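Local coordinates for Cwp19 (Clostridioides difficile, PDB 5OQ3), which probably hydrolyses the bacterial cell wall, the chain here being the glycoside hydrolase TIM-barrel domain of a longer protein, at residues 40-45 / 51-56; 45-50 / 100-105. One frame throughout, in Å; residues are numbered along the deposited sequence.

Overall arrangement
From the N terminus, the chain leaves strand 27-32 of a (beta/alpha)8 barrel and runs through the loop 40-45 into helix 47-63. Interaction 1 folds this loop back on the second turn or so of that helix, closing a short local loop. Interaction 2 starts from 45-50, the lead-in and first turn of helix 47-63, and closes a much longer loop by reaching 100-105, beyond strand 68-74, where helix 104-114 begins. The segments alternate along the chain, so the two contacts cross; they share Asn45, and their centres are about 8 Å apart.

Interaction 1 (40-45 / 51-56); sequences WPKTKN and KKEYTD
Glu53 reaches from helix 47-63 to the backbone and hydroxyl of Thr43, tying the first helix of this TIM barrel to the loop that follows strand 27-32. The polar part rests on one carboxylate, carried out to the loop by CG anti to the carbonyl carbon (chi1 -77°) and an extended chain. OE1 of Glu53 accepts the backbone N of Thr43 at 3.1 Å, on the syn side and 17° out of the carboxylate plane, and takes a second, weak and bent bond from the backbone N of Lys42. The other oxygen, OE2, uses its syn lone pair to receive the hydroxyl OG1 of Thr43 at 2.6 Å. This two-oxygen grip fixes the carboxylate's rotation.

The aromatic part lies at the segment's other end. The indole of Trp40 is sandwiched, with the ring of Pro41, which follows a cis peptide bond, over one face and Tyr54 on the opposite one. Tyr54 turns its edge to the five-membered ring in an edge-to-face pair, with centroids 5.5 Å apart and planes at 64°. Its hydroxyl bonds to backbone O of Leu108 on helix 104-114. The indole NE1 of Trp40 bonds to the backbone O of Gln50 while lying 3.5 Å from Tyr54 CB.

Interaction 2 (45-50 / 100-105); sequences NNEAKQ and PGYDPL
Glu47 lays its side chain flat over one face of the Tyr102 ring, packing on it with both its aliphatic part and its carboxylate. With CG anti to the backbone N and the chain extended beyond it, Glu47 runs across the ring in the direction opposite to that of the tyrosine side chain. Its CG stands 3.5 Å from the centroid of the Tyr102 ring, a CH-pi contact almost on the ring normal. Further along, the carboxylate is stacked nearly parallel to the ring, the planes 8° apart, with Glu47 CD 3.5 Å from Tyr102 CG. Its charge is met by a salt bridge from OE1 to Lys51 NZ, one turn on in the same helix.

Tyr102 holds CG between its backbone N and carbonyl carbon (chi1 75°), which sends the ring toward helix 47-63. In the (beta/alpha)8 barrel this joins the start of that helix to the start of helix 104-114, which follows barrel strand 68-74. Both starts carry a side-chain N-cap: Asn46 OD1 accepts from Lys49 N at 3.0 Å, and Asp103 OD1 from Leu105 N at 3.1 Å.

At the ring's far end, the hydroxyl OH of Tyr102 donates to Gln50 OE1 at 2.8 Å, tilted 27° from the carbonyl plane. The amide itself is turned obliquely to the ring. Its NE2 end is held as well, by the backbone O atoms of Thr43 and Leu92.

Interaction 1 (40-45 / 51-56)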
loop_
_atom_site.group_PDB
_atom_site.type_symbol
_atom_site.label_atom_id
_atom_site.label_comp_id
_atom_site.label_asym_id
_atom_site.label_seq_id
_atom_site.Cartn_x
_atom_site.Cartn_y
_atom_site.Cartn_z
ATOM N N TRP A 40 5.489 12.818 4.659
ATOM C CA TRP A 40 4.715 14.049 4.814
ATOM C C TRP A 40 3.632 13.800 5.884
ATOM O O TRP A 40 3.113 12.662 5.945
ATOM C CB TRP A 40 4.041 14.419 3.482
ATOM C CG TRP A 40 3.242 15.677 3.570
ATOM C CD1 TRP A 40 3.705 16.958 3.493
ATOM C CD2 TRP A 40 1.850 15.768 3.894
ATOM N NE1 TRP A 40 2.684 17.828 3.705
ATOM C CE2 TRP A 40 1.530 17.127 3.951
ATOM C CE3 TRP A 40 0.825 14.816 4.101
ATOM C CZ2 TRP A 40 0.245 17.581 4.237
ATOM C CZ3 TRP A 40 -0.457 15.278 4.390
ATOM C CH2 TRP A 40 -0.724 16.641 4.484
ATOM N N PRO A 41 3.252 14.790 6.693
ATOM C CA PRO A 41 3.934 16.091 6.858
ATOM C C PRO A 41 5.078 16.005 7.839
ATOM O O PRO A 41 5.008 15.221 8.779
ATOM C CB PRO A 41 2.815 16.973 7.428
ATOM C CG PRO A 41 1.986 16.044 8.238
ATOM C CD PRO A 41 2.032 14.708 7.515
ATOM N N LYS A 42 6.121 16.809 7.625
ATOM C CA LYS A 42 7.242 16.855 8.561
ATOM C C LYS A 42 6.805 17.591 9.824
ATOM O O LYS A 42 7.255 17.254 10.921
ATOM C CB LYS A 42 8.413 17.578 7.902
ATOM C CG LYS A 42 9.735 17.526 8.640
ATOM C CD LYS A 42 10.709 18.552 8.060
ATOM C CE LYS A 42 12.070 17.945 7.737
ATOM N NZ LYS A 42 12.756 17.369 8.925
ATOM N N THR A 43 5.950 18.606 9.664
ATOM C CA THR A 43 5.521 19.473 10.772
ATOM C C THR A 43 4.074 19.162 11.173
ATOM O O THR A 43 3.231 18.965 10.297
ATOM C CB THR A 43 5.600 20.958 10.339
ATOM O OG1 THR A 43 6.924 21.250 9.859
ATOM C CG2 THR A 43 5.256 21.897 11.489
ATOM N N LYS A 44 3.811 19.087 12.480
ATOM C CA LYS A 44 2.451 18.926 13.008
ATOM C C LYS A 44 1.932 20.288 13.449
ATOM O O LYS A 44 2.708 21.157 13.753
ATOM C CB LYS A 44 2.465 17.958 14.192
ATOM C CG LYS A 44 2.794 16.547 13.777
ATOM C CD LYS A 44 3.089 15.658 14.973
ATOM C CE LYS A 44 3.765 14.386 14.514
ATOM N NZ LYS A 44 4.129 13.468 15.622
ATOM N N ASN A 45 0.607 20.453 13.449
ATOM C CA ASN A 45 -0.046 21.670 13.961
ATOM C C ASN A 45 0.439 22.938 13.316
ATOM O O ASN A 45 0.770 23.919 14.003
ATOM C CB ASN A 45 0.141 21.799 15.472
ATOM C CG ASN A 45 -0.457 20.662 16.191
ATOM O OD1 ASN A 45 -1.667 20.412 16.059
ATOM N ND2 ASN A 45 0.372 19.933 16.938
ATOM N N LYS A 51 1.161 22.517 4.057
ATOM C CA LYS A 51 0.865 22.773 2.648
ATOM C C LYS A 51 2.166 23.011 1.869
ATOM O O LYS A 51 2.347 22.447 0.764
ATOM C CB LYS A 51 -0.087 23.966 2.493
ATOM C CG LYS A 51 -1.540 23.683 2.880
ATOM C CD LYS A 51 -2.393 24.936 2.741
ATOM C CE LYS A 51 -3.836 24.626 3.030
ATOM N NZ LYS A 51 -4.641 25.851 3.017
ATOM N N LYS A 52 3.049 23.864 2.392
ATOM C CA LYS A 52 4.299 24.148 1.673
ATOM C C LYS A 52 5.216 22.904 1.590
ATOM O O LYS A 52 5.858 22.665 0.563
ATOM C CB LYS A 52 5.017 25.331 2.325
ATOM C CG LYS A 52 6.383 25.620 1.741
ATOM C CD LYS A 52 6.362 26.187 0.328
ATOM C CE LYS A 52 7.549 27.120 0.094
ATOM N NZ LYS A 52 8.846 26.695 0.735
ATOM N N GLU A 53 5.303 22.128 2.674
ATOM C CA GLU A 53 6.062 20.884 2.646
ATOM C C GLU A 53 5.575 19.936 1.518
ATOM O O GLU A 53 6.368 19.357 0.802
ATOM C CB GLU A 53 6.001 20.176 4.003
ATOM C CG GLU A 53 6.898 20.790 5.042
ATOM C CD GLU A 53 6.561 20.438 6.475
ATOM O OE1 GLU A 53 5.600 19.686 6.738
ATOM O OE2 GLU A 53 7.307 20.944 7.355
ATOM N N TYR A 54 4.252 19.877 1.303
ATOM C CA TYR A 54 3.692 19.038 0.257
ATOM C C TYR A 54 3.995 19.555 -1.142
ATOM O O TYR A 54 4.439 18.775 -2.007
ATOM C CB TYR A 54 2.213 18.898 0.414
ATOM C CG TYR A 54 1.573 17.979 -0.598
ATOM C CD1 TYR A 54 1.811 16.594 -0.583
ATOM C CD2 TYR A 54 0.756 18.483 -1.579
ATOM C CE1 TYR A 54 1.190 15.735 -1.497
ATOM C CE2 TYR A 54 0.133 17.671 -2.481
ATOM C CZ TYR A 54 0.357 16.286 -2.443
ATOM O OH TYR A 54 -0.301 15.468 -3.301
ATOM N N THR A 55 3.784 20.850 -1.368
ATOM C CA THR A 55 4.051 21.358 -2.718
ATOM C C THR A 55 5.531 21.297 -3.078
ATOM O O THR A 55 5.892 21.033 -4.209
ATOM C CB THR A 55 3.444 22.754 -2.983
ATOM O OG1 THR A 55 3.905 23.653 -1.988
ATOM C CG2 THR A 55 1.933 22.688 -2.962
ATOM N N ASP A 56 6.383 21.568 -2.108
ATOM C CA ASP A 56 7.810 21.449 -2.340
ATOM C C ASP A 56 8.194 20.006 -2.677
ATOM O O ASP A 56 9.033 19.758 -3.546
ATOM C CB ASP A 56 8.595 21.877 -1.090
ATOM C CG ASP A 56 8.660 23.400 -0.895
ATOM O OD1 ASP A 56 8.285 24.192 -1.817
ATOM O OD2 ASP A 56 9.137 23.785 0.212
#

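Interaction 2 (45-50 / 100-105)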
loop_
_atom_site.group_PDB
_atom_site.type_symbol
_atom_site.label_atom_id
_atom_site.label_comp_id
_atom_site.label_asym_id
_atom_site.label_seq_id
_atom_site.Cartn_x
_atom_site.Cartn_y
_atom_site.Cartn_z
ATOM N N ASN A 45 0.607 20.453 13.449
ATOM C CA ASN A 45 -0.046 21.670 13.961
ATOM C C ASN A 45 0.439 22.938 13.316
ATOM O O ASN A 45 0.770 23.919 14.003
ATOM C CB ASN A 45 0.141 21.799 15.472
ATOM C CG ASN A 45 -0.457 20.662 16.191
ATOM O OD1 ASN A 45 -1.667 20.412 16.059
ATOM N ND2 ASN A 45 0.372 19.933 16.938
ATOM N N ASN A 46 0.458 22.902 11.983
ATOM C CA ASN A 46 0.845 24.092 11.231
ATOM C C ASN A 46 0.392 23.913 9.777
ATOM O O ASN A 46 1.113 23.423 8.920
ATOM C CB ASN A 46 2.352 24.365 11.369
ATOM C CG ASN A 46 2.765 25.682 10.743
ATOM O OD1 ASN A 46 2.133 26.175 9.799
ATOM N ND2 ASN A 46 3.834 26.260 11.262
ATOM N N GLU A 47 -0.838 24.330 9.512
ATOM C CA GLU A 47 -1.436 24.157 8.206
ATOM C C GLU A 47 -0.578 24.723 7.074
ATOM O O GLU A 47 -0.323 24.045 6.068
ATOM C CB GLU A 47 -2.825 24.787 8.196
ATOM C CG GLU A 47 -3.506 24.851 6.845
ATOM C CD GLU A 47 -4.885 25.467 6.906
ATOM O OE1 GLU A 47 -5.431 25.756 5.832
ATOM O OE2 GLU A 47 -5.438 25.635 8.012
ATOM N N ALA A 48 -0.140 25.962 7.229
ATOM C CA ALA A 48 0.612 26.607 6.148
ATOM C C ALA A 48 1.907 25.837 5.841
ATOM O O ALA A 48 2.273 25.654 4.683
ATOM C CB ALA A 48 0.936 28.057 6.480
ATOM N N LYS A 49 2.600 25.391 6.889
ATOM C CA LYS A 49 3.851 24.704 6.683
ATOM C C LYS A 49 3.613 23.301 6.076
ATOM O O LYS A 49 4.381 22.832 5.247
ATOM C CB LYS A 49 4.593 24.560 7.983
ATOM C CG LYS A 49 5.975 23.990 7.775
ATOM C CD LYS A 49 6.998 24.546 8.750
ATOM C CE LYS A 49 8.404 24.155 8.333
ATOM N NZ LYS A 49 8.799 24.692 6.992
ATOM N N GLN A 50 2.519 22.652 6.476
ATOM C CA GLN A 50 2.196 21.351 5.923
ATOM C C GLN A 50 1.909 21.489 4.427
ATOM O O GLN A 50 2.375 20.701 3.633
ATOM C CB GLN A 50 0.998 20.711 6.638
ATOM C CG GLN A 50 1.315 20.328 8.085
ATOM C CD GLN A 50 0.153 19.747 8.865
ATOM O OE1 GLN A 50 -1.021 20.007 8.567
ATOM N NE2 GLN A 50 0.474 19.017 9.935
ATOM N N PRO A 100 -7.644 19.178 12.411
ATOM C CA PRO A 100 -6.485 20.026 12.178
ATOM C C PRO A 100 -6.829 21.443 11.694
ATOM O O PRO A 100 -5.929 22.234 11.436
ATOM C CB PRO A 100 -5.694 19.270 11.118
ATOM C CG PRO A 100 -6.675 18.404 10.433
ATOM C CD PRO A 100 -7.854 18.211 11.320
ATOM N N GLY A 101 -8.121 21.758 11.569
ATOM C CA GLY A 101 -8.540 23.106 11.185
ATOM C C GLY A 101 -8.665 23.295 9.685
ATOM O O GLY A 101 -9.099 24.346 9.239
ATOM N N TYR A 102 -8.347 22.251 8.912
ATOM C CA TYR A 102 -8.570 22.244 7.475
ATOM C C TYR A 102 -8.622 20.798 7.049
ATOM O O TYR A 102 -8.178 19.913 7.770
ATOM C CB TYR A 102 -7.423 22.962 6.751
ATOM C CG TYR A 102 -6.114 22.254 6.628
ATOM C CD1 TYR A 102 -5.350 21.971 7.742
ATOM C CD2 TYR A 102 -5.609 21.893 5.369
ATOM C CE1 TYR A 102 -4.130 21.303 7.627
ATOM C CE2 TYR A 102 -4.369 21.277 5.244
ATOM C CZ TYR A 102 -3.649 20.952 6.368
ATOM O OH TYR A 102 -2.436 20.288 6.222
ATOM N N ASP A 103 -9.145 20.549 5.859
ATOM C CA ASP A 103 -9.163 19.205 5.284
ATOM C C ASP A 103 -7.979 19.141 4.325
ATOM O O ASP A 103 -7.987 19.813 3.305
ATOM C CB ASP A 103 -10.475 18.996 4.551
ATOM C CG ASP A 103 -10.574 17.603 3.894
ATOM O OD1 ASP A 103 -9.627 16.814 3.967
ATOM O OD2 ASP A 103 -11.634 17.291 3.329
ATOM N N PRO A 104 -6.943 18.339 4.627
ATOM C CA PRO A 104 -5.784 18.320 3.721
ATOM C C PRO A 104 -6.060 17.713 2.357
ATOM O O PRO A 104 -5.415 18.102 1.383
ATOM C CB PRO A 104 -4.742 17.462 4.443
ATOM C CG PRO A 104 -5.277 17.255 5.810
ATOM C CD PRO A 104 -6.737 17.505 5.801
ATOM N N LEU A 105 -7.009 16.786 2.261
ATOM C CA LEU A 105 -7.092 15.993 1.038
ATOM C C LEU A 105 -7.390 16.771 -0.264
ATOM O O LEU A 105 -6.729 16.510 -1.275
ATOM C CB LEU A 105 -8.024 14.774 1.214
ATOM C CG LEU A 105 -8.084 13.791 0.069
ATOM C CD1 LEU A 105 -6.691 13.273 -0.284
ATOM C CD2 LEU A 105 -9.010 12.617 0.369
#